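Side-chain contacts in ATP:cob(I)alamin adenosyltransferase, putative (Burkholderia thailandensis, PDB 2ZHZ), which probably transfers the adenosyl group of ATP to reduced cobalamin, giving adenosylcobalamin and triphosphate, and works as a homotrimer: residues Ala121-Cys124 against Arg125-Arg129; Ser156-Leu159 against Phe160-Arg164; Asp40-Asn43 against Ser44-Val48; Ala60-Ser63 against Ala64-His67; Phe70-Gly73 against Gly74-Ile78. One frame throughout, in Å; residues are numbered along the deposited sequence.

How the contacts relate
All five contacts are made within single helices of one bundle, between residues three or four apart. Contacts 1, 2 and 3 are buried, whereas contacts 4 and 5 are only partly so; these two share helix 56-77 but do not otherwise touch. Contacts 1 and 4 each touch contacts 2 and 3, so their helices pack together, while contact 5 makes a loose approach to contact 3. Side-chain hydrogen bonds form within contacts 1 and 3, which have the most intersubunit neighbours, and contact 1 also holds ATP. Contacts 2 and 4 each reach another subunit through one polar side chain. Leucine pairs carry contacts 2 and 5; contact 4 combines an aliphatic pair with a water bridge.

Contact 1: Ala121-Cys124 against Arg125-Arg129; sequences AHVC and RTVCR. With ATP (adenosine-5'-triphosphate), chain H.
His122 turns its CG beside the backbone N (chi1 -85°), while Arg125 carries CG anti to its own N (chi1 174°) and then bends at chi3 (62°), and the two side chains thereby run next to each other in the same direction. Arg125 NE donates to His122 ND1 at 3.0 Å, arriving close to the imidazole plane although ring and guanidinium are strongly turned against each other. Beyond that bond, Arg125 NH1 forms a salt bridge with Asp40 of the second subunit. At the next residue, Val123 O takes two donors, Val127 N and Thr126 OG1, both at 2.9 Å, the hydroxyl tilted out of the carbonyl plane. On the ligand side Arg129 makes two nearly straight hydrogen bonds, NH1 to ATP O5' (3.1 Å) and NH2 to O1A (3.2 Å), which lies in plane at the guanidinium edge; adenine C5 lies over one face, offset toward the rim. ATP N6 donates to Arg129 O at 2.9 Å. One residue of helix 116-141 thus bonds both base and alpha-phosphate, in a site completed by Lys28 and Thr18 of the second subunit. Because His122 ND1 accepts, a neutral imidazole would probably carry its proton on NE2, and the bond probably limits the rotation of an intersubunit arginine.

Contact 2: Ser156-Leu159 against Phe160-Arg164; sequences SDLL and FVLAR
The carboxylate of Asp157 and the ring of Phe160 are the flat groups nearest the contact. Val161 CG2 stands about 3 Å off the Asp157 carboxylate plane, toward one face, and 3.9 Å from Asp157 OD2. Within the two segments the Phe160 ring is approached obliquely, by Asp157 O. It is Phe160 CB that presses on the backbone, 3.2 Å from Asp157 O; with CG anti to the backbone N (chi1 177°) the ring leads away from the preceding turn, to lie against Arg125 and Leu106. Leu158 and Leu162 supply the aliphatic pair. Their side chains meet at a slant, Leu158 CD1 lying 4.0 Å from Leu162 CG, and the latter atom also sits 3.2 Å from Leu158 O. That carbonyl receives Leu162 N at 2.7 Å, and Val161 N bonds Asp157 O at 3.0 Å, continuing the i to i-4 ladder. The other acid oxygen, Asp157 OD1, makes a salt bridge with Arg11 of the second subunit; Asp157 is a magnesium-binding residue of this protein, though no ion is bound to it in this chain. Ser156 OG bonds Asn153 O, its side chain beside Arg129 and about 4 Å from a bound magnesium ion. Arg164 pairs with Asp174. Within the bundle, Leu159 and Ala163 face helix 116-141, Val161 and Asp157 lie on helix 86-101, and Leu158 and Leu162 fit against Ile65 and Leu62 of helix 56-77.

Contact 3: Asp40-Asn43 against Ser44-Val48; sequences DELN and SQIGV
Asp40 offers its carbonyl oxygen to two donors of Ser44: the backbone N at 2.9 Å and OG at 3.1 Å, which reach it from opposite faces of the carbonyl plane. OG gets there because it stands anti to the carbonyl carbon of Ser44 (chi1 -66°), folded back along the helix; its position is above the plane of the Asp40 carbonyl. The acid itself, through OD1, makes a salt bridge with Arg125 of the third subunit. Next, Glu41 is extended (chi2 178°) and tied to Gln45 through a water, which donates to Glu41 OE2 at 2.8 Å and accepts from Gln45 NE2 at 2.8 Å. Gln45 is bent at chi2, which turns its amide to the water. Glu41 is further held by salt bridges from OE2 to Arg130 and from OE1 to Arg130 of the third subunit. Leu42, pointing to the inside of the bundle, brings CD1 to 4.2 Å from Ile46 CD1. Last, Asn43 O receives Gly47 N at 3.1 Å and also Gln66 NE2 of helix 56-77. A hydroxyl bonded to the carbonyl four residues back is common for serine within helices; here it belongs to helix 31-50 of the subunit's helix bundle, whose Asp40, Glu41 and Ser44 face the third subunit.

Contact 4: Ala60-Ser63 against Ala64-His67; sequences AALS and AIQH
Leu62 and Ile65 form the apolar face of this part of helix 56-77, one of the long helices of the bundle. They are three residues apart and only their ends approach, Leu62 CD2 to Ile65 CD1 at 4.3 Å, so neither buries the other deeply. Ile65 leans back instead on the preceding turn: with CG1 anti to the carbonyl carbon and beside the backbone N (chi1 -71°), that atom sits 3.1 Å from Ala61 O, a tight approach. The same oxygen accepts Ile65 N at 2.9 Å, so Ala61 O is met by both the amide and CG1 of Ile65. Beyond the segments, Ile65 also packs on Trp95, Tyr151 and Leu155, and Ala61 and Ala64 lie against Trp95 of helix 86-101.

On the more exposed side the orientation is different. His67 brings its ring edge back to the helix, CG lying beside the backbone N (chi1 -66°), with Ala64 CA in plane at the edge and CD2 3.0 Å from Ser63 O, which is oblique to the ring. Ser63 OG itself is bonded to Arg59 O, one turn before. Gln66 is extended beyond CG, and its NE2 bonds Pro112 O of the third subunit as well as Asn43 O of the same chain, so the amide joins two helices and two subunits. The other amide atom, OE1, takes a water, which donates to Gln66 OE1 at 2.8 Å and, weakly, to Ser63 O at 3.3 Å.

Contact 5: Phe70-Gly73 against Gly74-Ile78; sequences FDLG and GELCI
The last turns of helix 56-77 are built here, up to Ile78, the first residue to leave helical backbone angles. Leu72 and Leu76 lie next to each other and point the same way, Leu72 CD2 standing 3.8 Å from Leu76 CD1. Leu72 has CG anti to the backbone N (chi1 -165°) and Leu76 has it beside its N (chi1 -64°); this difference in chi1 brings the two branches into contact, and both leucines rest on Val39 of helix 31-50. The backbone bonds run on to the end: Glu75 N to Asp71 O at 2.8 Å, Cys77 N to Gly73 O at 2.9 Å, and Ile78 N to Gly74 O at 3.1 Å. Cys77 SG turns back to lie 3.1 Å from Gly73 O, and the cysteine side chain is about 5 Å from a bound ATP at nearest atoms. Leu76 O accepts from Arg32. Glu75 is extended and reaches outside the segments, where OE1 receives the N of Ala83 and of Ile84 and OE2 receives Asn145 ND2. Three neutral N-H donors thus surround a buried carboxylate, which would probably stabilise its charged form and probably helps hold the loop at Ala83 and Ile84 to the helix end.

Contact 1: Ala121-Cys124 against Arg125-Arg129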
loop_
_atom_site.group_PDB
_atom_site.type_symbol
_atom_site.label_atom_id
_atom_site.label_comp_id
_atom_site.label_asym_id
_atom_site.label_seq_id
_atom_site.Cartn_x
_atom_site.Cartn_y
_atom_site.Cartn_z
ATOM N N ALA B 121 9.705 0.381 7.535
ATOM C CA ALA B 121 9.141 1.382 8.428
ATOM C C ALA B 121 8.733 2.612 7.617
ATOM O O ALA B 121 7.725 3.261 7.917
ATOM C CB ALA B 121 10.159 1.769 9.503
ATOM N N HIS B 122 9.516 2.933 6.588
ATOM C CA HIS B 122 9.205 4.082 5.741
ATOM C C HIS B 122 7.964 3.810 4.896
ATOM O O HIS B 122 7.198 4.726 4.604
ATOM C CB HIS B 122 10.400 4.436 4.852
ATOM C CG HIS B 122 11.400 5.320 5.525
ATOM N ND1 HIS B 122 11.133 6.636 5.842
ATOM C CD2 HIS B 122 12.651 5.071 5.983
ATOM C CE1 HIS B 122 12.174 7.156 6.467
ATOM N NE2 HIS B 122 13.109 6.227 6.565
ATOM N N VAL B 123 7.767 2.557 4.498
ATOM C CA VAL B 123 6.571 2.210 3.738
ATOM C C VAL B 123 5.389 2.392 4.695
ATOM O O VAL B 123 4.358 2.953 4.323
ATOM C CB VAL B 123 6.615 0.751 3.226
ATOM C CG1 VAL B 123 5.218 0.306 2.780
ATOM C CG2 VAL B 123 7.593 0.647 2.046
ATOM N N CYS B 124 5.544 1.929 5.934
ATOM C CA CYS B 124 4.481 2.078 6.928
ATOM C C CYS B 124 4.165 3.562 7.105
ATOM O O CYS B 124 3.001 3.955 7.180
ATOM C CB CYS B 124 4.901 1.477 8.278
ATOM S SG CYS B 124 5.021 -0.325 8.287
ATOM N N ARG B 125 5.213 4.379 7.168
ATOM C CA ARG B 125 5.067 5.820 7.326
ATOM C C ARG B 125 4.206 6.416 6.211
ATOM O O ARG B 125 3.268 7.171 6.480
ATOM C CB ARG B 125 6.451 6.486 7.336
ATOM C CG ARG B 125 6.445 8.016 7.343
ATOM C CD ARG B 125 7.871 8.551 7.248
ATOM N NE ARG B 125 8.513 8.139 5.998
ATOM C CZ ARG B 125 8.288 8.712 4.820
ATOM N NH1 ARG B 125 7.441 9.732 4.726
ATOM N NH2 ARG B 125 8.897 8.259 3.733
ATOM N N THR B 126 4.509 6.068 4.962
ATOM C CA THR B 126 3.742 6.602 3.841
ATOM C C THR B 126 2.313 6.066 3.781
ATOM O O THR B 126 1.402 6.788 3.386
ATOM C CB THR B 126 4.445 6.341 2.487
ATOM O OG1 THR B 126 4.588 4.930 2.275
ATOM C CG2 THR B 126 5.809 7.000 2.470
ATOM N N VAL B 127 2.103 4.809 4.160
ATOM C CA VAL B 127 0.746 4.279 4.144
ATOM C C VAL B 127 -0.023 4.948 5.288
ATOM O O VAL B 127 -1.226 5.199 5.182
ATOM C CB VAL B 127 0.728 2.744 4.317
ATOM C CG1 VAL B 127 -0.715 2.241 4.393
ATOM C CG2 VAL B 127 1.457 2.081 3.135
ATOM N N CYS B 128 0.679 5.256 6.374
ATOM C CA CYS B 128 0.040 5.921 7.509
ATOM C C CYS B 128 -0.437 7.305 7.078
ATOM O O CYS B 128 -1.545 7.728 7.424
ATOM C CB CYS B 128 1.019 6.060 8.680
ATOM S SG CYS B 128 0.321 6.909 10.126
ATOM N N ARG B 129 0.398 8.009 6.321
ATOM C CA ARG B 129 0.045 9.348 5.852
ATOM C C ARG B 129 -1.117 9.293 4.862
ATOM O O ARG B 129 -1.901 10.242 4.760
ATOM C CB ARG B 129 1.273 10.021 5.238
ATOM C CG ARG B 129 2.321 10.358 6.293
ATOM C CD ARG B 129 3.699 10.549 5.698
ATOM N NE ARG B 129 3.867 11.853 5.069
ATOM C CZ ARG B 129 3.964 12.994 5.744
ATOM N NH1 ARG B 129 4.124 14.132 5.095
ATOM N NH2 ARG B 129 3.899 12.994 7.073
HETATM P PG ATP H . 2.887 18.204 11.860
HETATM O O1G ATP H . 1.482 18.230 12.385
HETATM O O2G ATP H . 3.857 18.932 12.744
HETATM O O3G ATP H . 3.354 16.793 11.630
HETATM P PB ATP H . 2.098 18.544 9.118
HETATM O O1B ATP H . 1.288 17.312 9.395
HETATM O O2B ATP H . 1.379 19.754 8.573
HETATM O O3B ATP H . 2.927 18.983 10.441
HETATM P PA ATP H . 4.397 16.986 8.221
HETATM O O1A ATP H . 3.723 15.735 8.667
HETATM O O2A ATP H . 5.597 17.501 8.977
HETATM O O3A ATP H . 3.308 18.205 8.084
HETATM O "O5'" ATP H . 4.812 16.759 6.684
HETATM C "C5'" ATP H . 5.730 17.634 6.036
HETATM C "C4'" ATP H . 5.249 17.971 4.629
HETATM O "O4'" ATP H . 4.546 16.868 4.004
HETATM C "C3'" ATP H . 4.323 19.185 4.609
HETATM O "O3'" ATP H . 4.968 20.282 3.950
HETATM C "C2'" ATP H . 3.053 18.716 3.913
HETATM O "O2'" ATP H . 2.835 19.499 2.731
HETATM C "C1'" ATP H . 3.239 17.250 3.566
HETATM N N9 ATP H . 2.228 16.368 4.254
HETATM C C8 ATP H . 1.730 16.518 5.512
HETATM N N7 ATP H . 0.845 15.542 5.824
HETATM C C5 ATP H . 0.756 14.733 4.755
HETATM C C6 ATP H . 0.001 13.492 4.400
HETATM N N6 ATP H . -0.849 12.926 5.285
HETATM N N1 ATP H . 0.197 12.947 3.150
HETATM C C2 ATP H . 1.055 13.504 2.236
HETATM N N3 ATP H . 1.775 14.634 2.501
HETATM C C4 ATP H . 1.670 15.279 3.717
#

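Contact 2: Ser156-Leu159 against Phe160-Arg164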
loop_
_atom_site.group_PDB
_atom_site.type_symbol
_atom_site.label_atom_id
_atom_site.label_comp_id
_atom_site.label_asym_id
_atom_site.label_seq_id
_atom_site.Cartn_x
_atom_site.Cartn_y
_atom_site.Cartn_z
ATOM N N SER B 156 2.918 8.778 11.864
ATOM C CA SER B 156 3.819 8.839 10.713
ATOM C C SER B 156 5.152 9.433 11.158
ATOM O O SER B 156 6.212 9.040 10.675
ATOM C CB SER B 156 3.214 9.658 9.559
ATOM O OG SER B 156 3.074 11.028 9.874
ATOM N N ASP B 157 5.092 10.372 12.097
ATOM C CA ASP B 157 6.296 11.000 12.636
ATOM C C ASP B 157 7.099 9.913 13.357
ATOM O O ASP B 157 8.301 9.767 13.132
ATOM C CB ASP B 157 5.896 12.117 13.611
ATOM C CG ASP B 157 7.077 12.967 14.076
ATOM O OD1 ASP B 157 6.837 13.898 14.871
ATOM O OD2 ASP B 157 8.231 12.721 13.660
ATOM N N LEU B 158 6.429 9.136 14.208
ATOM C CA LEU B 158 7.097 8.070 14.954
ATOM C C LEU B 158 7.665 6.988 14.035
ATOM O O LEU B 158 8.721 6.417 14.313
ATOM C CB LEU B 158 6.130 7.432 15.962
ATOM C CG LEU B 158 6.709 6.283 16.795
ATOM C CD1 LEU B 158 7.949 6.769 17.544
ATOM C CD2 LEU B 158 5.658 5.775 17.777
ATOM N N LEU B 159 6.963 6.694 12.945
ATOM C CA LEU B 159 7.446 5.686 12.010
ATOM C C LEU B 159 8.729 6.184 11.337
ATOM O O LEU B 159 9.647 5.404 11.064
ATOM C CB LEU B 159 6.353 5.359 10.984
ATOM C CG LEU B 159 5.240 4.492 11.594
ATOM C CD1 LEU B 159 4.039 4.424 10.664
ATOM C CD2 LEU B 159 5.795 3.090 11.879
ATOM N N PHE B 160 8.795 7.488 11.081
ATOM C CA PHE B 160 9.985 8.089 10.488
ATOM C C PHE B 160 11.128 7.925 11.494
ATOM O O PHE B 160 12.231 7.506 11.149
ATOM C CB PHE B 160 9.747 9.578 10.235
ATOM C CG PHE B 160 10.948 10.309 9.699
ATOM C CD1 PHE B 160 11.251 10.283 8.341
ATOM C CD2 PHE B 160 11.770 11.041 10.555
ATOM C CE1 PHE B 160 12.355 10.980 7.836
ATOM C CE2 PHE B 160 12.873 11.740 10.068
ATOM C CZ PHE B 160 13.168 11.711 8.703
ATOM N N VAL B 161 10.846 8.257 12.748
ATOM C CA VAL B 161 11.842 8.160 13.811
ATOM C C VAL B 161 12.305 6.726 14.026
ATOM O O VAL B 161 13.496 6.472 14.195
ATOM C CB VAL B 161 11.288 8.730 15.131
ATOM C CG1 VAL B 161 12.306 8.545 16.258
ATOM C CG2 VAL B 161 10.976 10.203 14.951
ATOM N N LEU B 162 11.368 5.781 14.006
ATOM C CA LEU B 162 11.724 4.385 14.200
ATOM C C LEU B 162 12.560 3.865 13.042
ATOM O O LEU B 162 13.385 2.970 13.222
ATOM C CB LEU B 162 10.470 3.526 14.382
ATOM C CG LEU B 162 9.700 3.736 15.688
ATOM C CD1 LEU B 162 8.524 2.777 15.727
ATOM C CD2 LEU B 162 10.617 3.495 16.896
ATOM N N ALA B 163 12.357 4.421 11.849
ATOM C CA ALA B 163 13.152 3.998 10.699
ATOM C C ALA B 163 14.620 4.353 10.975
ATOM O O ALA B 163 15.520 3.562 10.698
ATOM C CB ALA B 163 12.664 4.697 9.425
ATOM N N ARG B 164 14.855 5.541 11.530
ATOM C CA ARG B 164 16.218 5.967 11.854
ATOM C C ARG B 164 16.780 5.064 12.947
ATOM O O ARG B 164 17.947 4.672 12.905
ATOM C CB ARG B 164 16.238 7.424 12.331
ATOM C CG ARG B 164 15.804 8.449 11.289
ATOM C CD ARG B 164 16.024 9.866 11.801
ATOM N NE ARG B 164 17.443 10.122 12.053
ATOM C CZ ARG B 164 17.909 11.037 12.902
ATOM N NH1 ARG B 164 17.075 11.799 13.594
ATOM N NH2 ARG B 164 19.217 11.179 13.066
#

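Contact 3: Asp40-Asn43 against Ser44-Val48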
loop_
_atom_site.group_PDB
_atom_site.type_symbol
_atom_site.label_atom_id
_atom_site.label_comp_id
_atom_site.label_asym_id
_atom_site.label_seq_id
_atom_site.Cartn_x
_atom_site.Cartn_y
_atom_site.Cartn_z
ATOM N N ASP B 40 -6.558 -0.244 8.065
ATOM C CA ASP B 40 -6.351 -1.692 8.056
ATOM C C ASP B 40 -5.084 -2.006 7.243
ATOM O O ASP B 40 -4.259 -2.829 7.647
ATOM C CB ASP B 40 -7.573 -2.370 7.419
ATOM C CG ASP B 40 -7.564 -3.890 7.557
ATOM O OD1 ASP B 40 -8.351 -4.543 6.833
ATOM O OD2 ASP B 40 -6.797 -4.439 8.378
ATOM N N GLU B 41 -4.930 -1.340 6.101
ATOM C CA GLU B 41 -3.758 -1.563 5.254
ATOM C C GLU B 41 -2.493 -1.150 6.006
ATOM O O GLU B 41 -1.462 -1.822 5.932
ATOM C CB GLU B 41 -3.877 -0.770 3.945
ATOM C CG GLU B 41 -2.856 -1.199 2.888
ATOM C CD GLU B 41 -3.013 -0.453 1.571
ATOM O OE1 GLU B 41 -4.132 0.008 1.274
ATOM O OE2 GLU B 41 -2.017 -0.345 0.826
ATOM N N LEU B 42 -2.571 -0.037 6.726
ATOM C CA LEU B 42 -1.435 0.427 7.515
ATOM C C LEU B 42 -1.096 -0.607 8.581
ATOM O O LEU B 42 0.066 -0.957 8.772
ATOM C CB LEU B 42 -1.756 1.751 8.209
ATOM C CG LEU B 42 -0.781 2.168 9.320
ATOM C CD1 LEU B 42 0.623 2.368 8.744
ATOM C CD2 LEU B 42 -1.272 3.454 9.974
ATOM N N ASN B 43 -2.114 -1.090 9.282
ATOM C CA ASN B 43 -1.884 -2.075 10.330
ATOM C C ASN B 43 -1.228 -3.331 9.758
ATOM O O ASN B 43 -0.382 -3.955 10.406
ATOM C CB ASN B 43 -3.201 -2.425 11.031
ATOM C CG ASN B 43 -2.988 -2.911 12.456
ATOM O OD1 ASN B 43 -1.903 -2.754 13.017
ATOM N ND2 ASN B 43 -4.027 -3.480 13.051
ATOM N N SER B 44 -1.603 -3.689 8.535
ATOM C CA SER B 44 -1.039 -4.867 7.888
ATOM C C SER B 44 0.426 -4.670 7.522
ATOM O O SER B 44 1.228 -5.596 7.656
ATOM C CB SER B 44 -1.855 -5.229 6.645
ATOM O OG SER B 44 -3.162 -5.641 7.027
ATOM N N GLN B 45 0.780 -3.473 7.056
ATOM C CA GLN B 45 2.175 -3.203 6.716
ATOM C C GLN B 45 3.020 -3.262 7.992
ATOM O O GLN B 45 4.167 -3.715 7.965
ATOM C CB GLN B 45 2.313 -1.832 6.044
ATOM C CG GLN B 45 1.912 -1.814 4.567
ATOM C CD GLN B 45 2.855 -2.624 3.681
ATOM O OE1 GLN B 45 3.895 -3.094 4.131
ATOM N NE2 GLN B 45 2.492 -2.777 2.410
ATOM N N ILE B 46 2.454 -2.809 9.108
ATOM C CA ILE B 46 3.177 -2.858 10.374
ATOM C C ILE B 46 3.388 -4.325 10.748
ATOM O O ILE B 46 4.401 -4.687 11.353
ATOM C CB ILE B 46 2.406 -2.114 11.487
ATOM C CG1 ILE B 46 2.502 -0.605 11.235
ATOM C CG2 ILE B 46 2.984 -2.465 12.868
ATOM C CD1 ILE B 46 1.677 0.244 12.177
ATOM N N GLY B 47 2.432 -5.167 10.366
ATOM C CA GLY B 47 2.550 -6.588 10.639
ATOM C C GLY B 47 3.720 -7.180 9.870
ATOM O O GLY B 47 4.393 -8.105 10.343
ATOM N N VAL B 48 3.969 -6.652 8.674
ATOM C CA VAL B 48 5.076 -7.129 7.855
ATOM C C VAL B 48 6.393 -6.711 8.503
ATOM O O VAL B 48 7.360 -7.476 8.526
ATOM C CB VAL B 48 4.995 -6.556 6.424
ATOM C CG1 VAL B 48 6.266 -6.882 5.649
ATOM C CG2 VAL B 48 3.786 -7.143 5.715
HETATM O O HOH W 1 0.530 -1.528 0.868
#

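Contact 4: Ala60-Ser63 against Ala64-His67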
loop_
_atom_site.group_PDB
_atom_site.type_symbol
_atom_site.label_atom_id
_atom_site.label_comp_id
_atom_site.label_asym_id
_atom_site.label_seq_id
_atom_site.Cartn_x
_atom_site.Cartn_y
_atom_site.Cartn_z
ATOM N N ALA B 60 7.890 -3.916 20.930
ATOM C CA ALA B 60 6.863 -3.657 21.927
ATOM C C ALA B 60 5.992 -2.471 21.535
ATOM O O ALA B 60 4.769 -2.527 21.654
ATOM C CB ALA B 60 7.507 -3.410 23.290
ATOM N N ALA B 61 6.619 -1.399 21.063
ATOM C CA ALA B 61 5.877 -0.210 20.665
ATOM C C ALA B 61 5.006 -0.485 19.440
ATOM O O ALA B 61 3.824 -0.136 19.423
ATOM C CB ALA B 61 6.837 0.936 20.382
ATOM N N LEU B 62 5.590 -1.113 18.421
ATOM C CA LEU B 62 4.852 -1.435 17.199
ATOM C C LEU B 62 3.700 -2.410 17.451
ATOM O O LEU B 62 2.641 -2.303 16.829
ATOM C CB LEU B 62 5.803 -2.007 16.144
ATOM C CG LEU B 62 6.821 -1.020 15.551
ATOM C CD1 LEU B 62 7.780 -1.761 14.631
ATOM C CD2 LEU B 62 6.090 0.076 14.786
ATOM N N SER B 63 3.902 -3.361 18.357
ATOM C CA SER B 63 2.853 -4.325 18.668
ATOM C C SER B 63 1.688 -3.603 19.336
ATOM O O SER B 63 0.524 -3.871 19.036
ATOM C CB SER B 63 3.388 -5.425 19.589
ATOM O OG SER B 63 4.375 -6.199 18.930
ATOM N N ALA B 64 2.009 -2.679 20.236
ATOM C CA ALA B 64 0.990 -1.912 20.938
ATOM C C ALA B 64 0.233 -1.034 19.951
ATOM O O ALA B 64 -0.974 -0.823 20.084
ATOM C CB ALA B 64 1.632 -1.046 22.009
ATOM N N ILE B 65 0.954 -0.517 18.962
ATOM C CA ILE B 65 0.349 0.342 17.956
ATOM C C ILE B 65 -0.687 -0.415 17.132
ATOM O O ILE B 65 -1.705 0.157 16.748
ATOM C CB ILE B 65 1.438 0.964 17.048
ATOM C CG1 ILE B 65 2.220 2.007 17.856
ATOM C CG2 ILE B 65 0.809 1.593 15.798
ATOM C CD1 ILE B 65 3.500 2.495 17.196
ATOM N N GLN B 66 -0.442 -1.696 16.867
ATOM C CA GLN B 66 -1.404 -2.488 16.103
ATOM C C GLN B 66 -2.737 -2.535 16.845
ATOM O O GLN B 66 -3.809 -2.517 16.232
ATOM C CB GLN B 66 -0.899 -3.918 15.888
ATOM C CG GLN B 66 0.227 -4.043 14.873
ATOM C CD GLN B 66 0.311 -5.435 14.277
ATOM O OE1 GLN B 66 0.594 -6.412 14.979
ATOM N NE2 GLN B 66 0.054 -5.535 12.972
ATOM N N HIS B 67 -2.661 -2.610 18.170
ATOM C CA HIS B 67 -3.858 -2.642 19.003
ATOM C C HIS B 67 -4.563 -1.293 18.911
ATOM O O HIS B 67 -5.787 -1.233 18.818
ATOM C CB HIS B 67 -3.478 -2.950 20.452
ATOM C CG HIS B 67 -2.921 -4.325 20.645
ATOM N ND1 HIS B 67 -3.711 -5.456 20.636
ATOM C CD2 HIS B 67 -1.651 -4.755 20.828
ATOM C CE1 HIS B 67 -2.949 -6.522 20.807
ATOM N NE2 HIS B 67 -1.695 -6.124 20.925
HETATM O O HOH W 2 0.854 -6.904 17.712
#

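Contact 5: Phe70-Gly73 against Gly74-Ile78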
loop_
_atom_site.group_PDB
_atom_site.type_symbol
_atom_site.label_atom_id
_atom_site.label_comp_id
_atom_site.label_asym_id
_atom_site.label_seq_id
_atom_site.Cartn_x
_atom_site.Cartn_y
_atom_site.Cartn_z
ATOM N N PHE B 70 -6.320 -1.045 15.679
ATOM C CA PHE B 70 -7.512 -1.875 15.645
ATOM C C PHE B 70 -8.656 -1.073 16.265
ATOM O O PHE B 70 -9.778 -1.079 15.762
ATOM C CB PHE B 70 -7.304 -3.159 16.443
ATOM C CG PHE B 70 -8.488 -4.078 16.408
ATOM C CD1 PHE B 70 -8.724 -4.884 15.300
ATOM C CD2 PHE B 70 -9.396 -4.101 17.462
ATOM C CE1 PHE B 70 -9.854 -5.702 15.239
ATOM C CE2 PHE B 70 -10.527 -4.913 17.413
ATOM C CZ PHE B 70 -10.755 -5.715 16.297
ATOM N N ASP B 71 -8.365 -0.376 17.360
ATOM C CA ASP B 71 -9.383 0.429 18.028
ATOM C C ASP B 71 -9.767 1.658 17.215
ATOM O O ASP B 71 -10.931 2.061 17.199
ATOM C CB ASP B 71 -8.905 0.865 19.414
ATOM C CG ASP B 71 -8.828 -0.290 20.392
ATOM O OD1 ASP B 71 -9.424 -1.355 20.113
ATOM O OD2 ASP B 71 -8.184 -0.131 21.449
ATOM N N LEU B 72 -8.788 2.253 16.539
ATOM C CA LEU B 72 -9.048 3.430 15.724
ATOM C C LEU B 72 -10.009 3.028 14.606
ATOM O O LEU B 72 -10.961 3.748 14.302
ATOM C CB LEU B 72 -7.734 3.975 15.147
ATOM C CG LEU B 72 -7.758 5.397 14.572
ATOM C CD1 LEU B 72 -6.340 5.951 14.519
ATOM C CD2 LEU B 72 -8.378 5.393 13.192
ATOM N N GLY B 73 -9.762 1.863 14.013
ATOM C CA GLY B 73 -10.627 1.375 12.951
ATOM C C GLY B 73 -12.010 1.088 13.507
ATOM O O GLY B 73 -13.025 1.350 12.854
ATOM N N GLY B 74 -12.046 0.550 14.723
ATOM C CA GLY B 74 -13.314 0.249 15.364
ATOM C C GLY B 74 -14.102 1.522 15.594
ATOM O O GLY B 74 -15.330 1.534 15.485
ATOM N N GLU B 75 -13.397 2.602 15.917
ATOM C CA GLU B 75 -14.048 3.885 16.146
ATOM C C GLU B 75 -14.634 4.406 14.837
ATOM O O GLU B 75 -15.698 5.029 14.825
ATOM C CB GLU B 75 -13.055 4.910 16.703
ATOM C CG GLU B 75 -13.693 6.262 16.993
ATOM C CD GLU B 75 -12.747 7.238 17.668
ATOM O OE1 GLU B 75 -11.898 6.788 18.463
ATOM O OE2 GLU B 75 -12.865 8.457 17.421
ATOM N N LEU B 76 -13.935 4.156 13.735
ATOM C CA LEU B 76 -14.416 4.598 12.433
ATOM C C LEU B 76 -15.605 3.744 11.996
ATOM O O LEU B 76 -16.428 4.187 11.197
ATOM C CB LEU B 76 -13.298 4.505 11.391
ATOM C CG LEU B 76 -12.084 5.409 11.624
ATOM C CD1 LEU B 76 -11.031 5.155 10.551
ATOM C CD2 LEU B 76 -12.522 6.863 11.613
ATOM N N CYS B 77 -15.682 2.525 12.525
ATOM C CA CYS B 77 -16.762 1.585 12.202
ATOM C C CYS B 77 -18.055 1.880 12.953
ATOM O O CYS B 77 -19.150 1.567 12.476
ATOM C CB CYS B 77 -16.339 0.152 12.526
ATOM S SG CYS B 77 -15.076 -0.538 11.447
ATOM N N ILE B 78 -17.926 2.464 14.138
ATOM C CA ILE B 78 -19.088 2.789 14.950
ATOM C C ILE B 78 -19.199 4.300 15.105
ATOM O O ILE B 78 -18.626 4.882 16.025
ATOM C CB ILE B 78 -18.982 2.143 16.339
ATOM C CG1 ILE B 78 -18.824 0.630 16.184
ATOM C CG2 ILE B 78 -20.217 2.479 17.164
ATOM C CD1 ILE B 78 -18.628 -0.109 17.493
#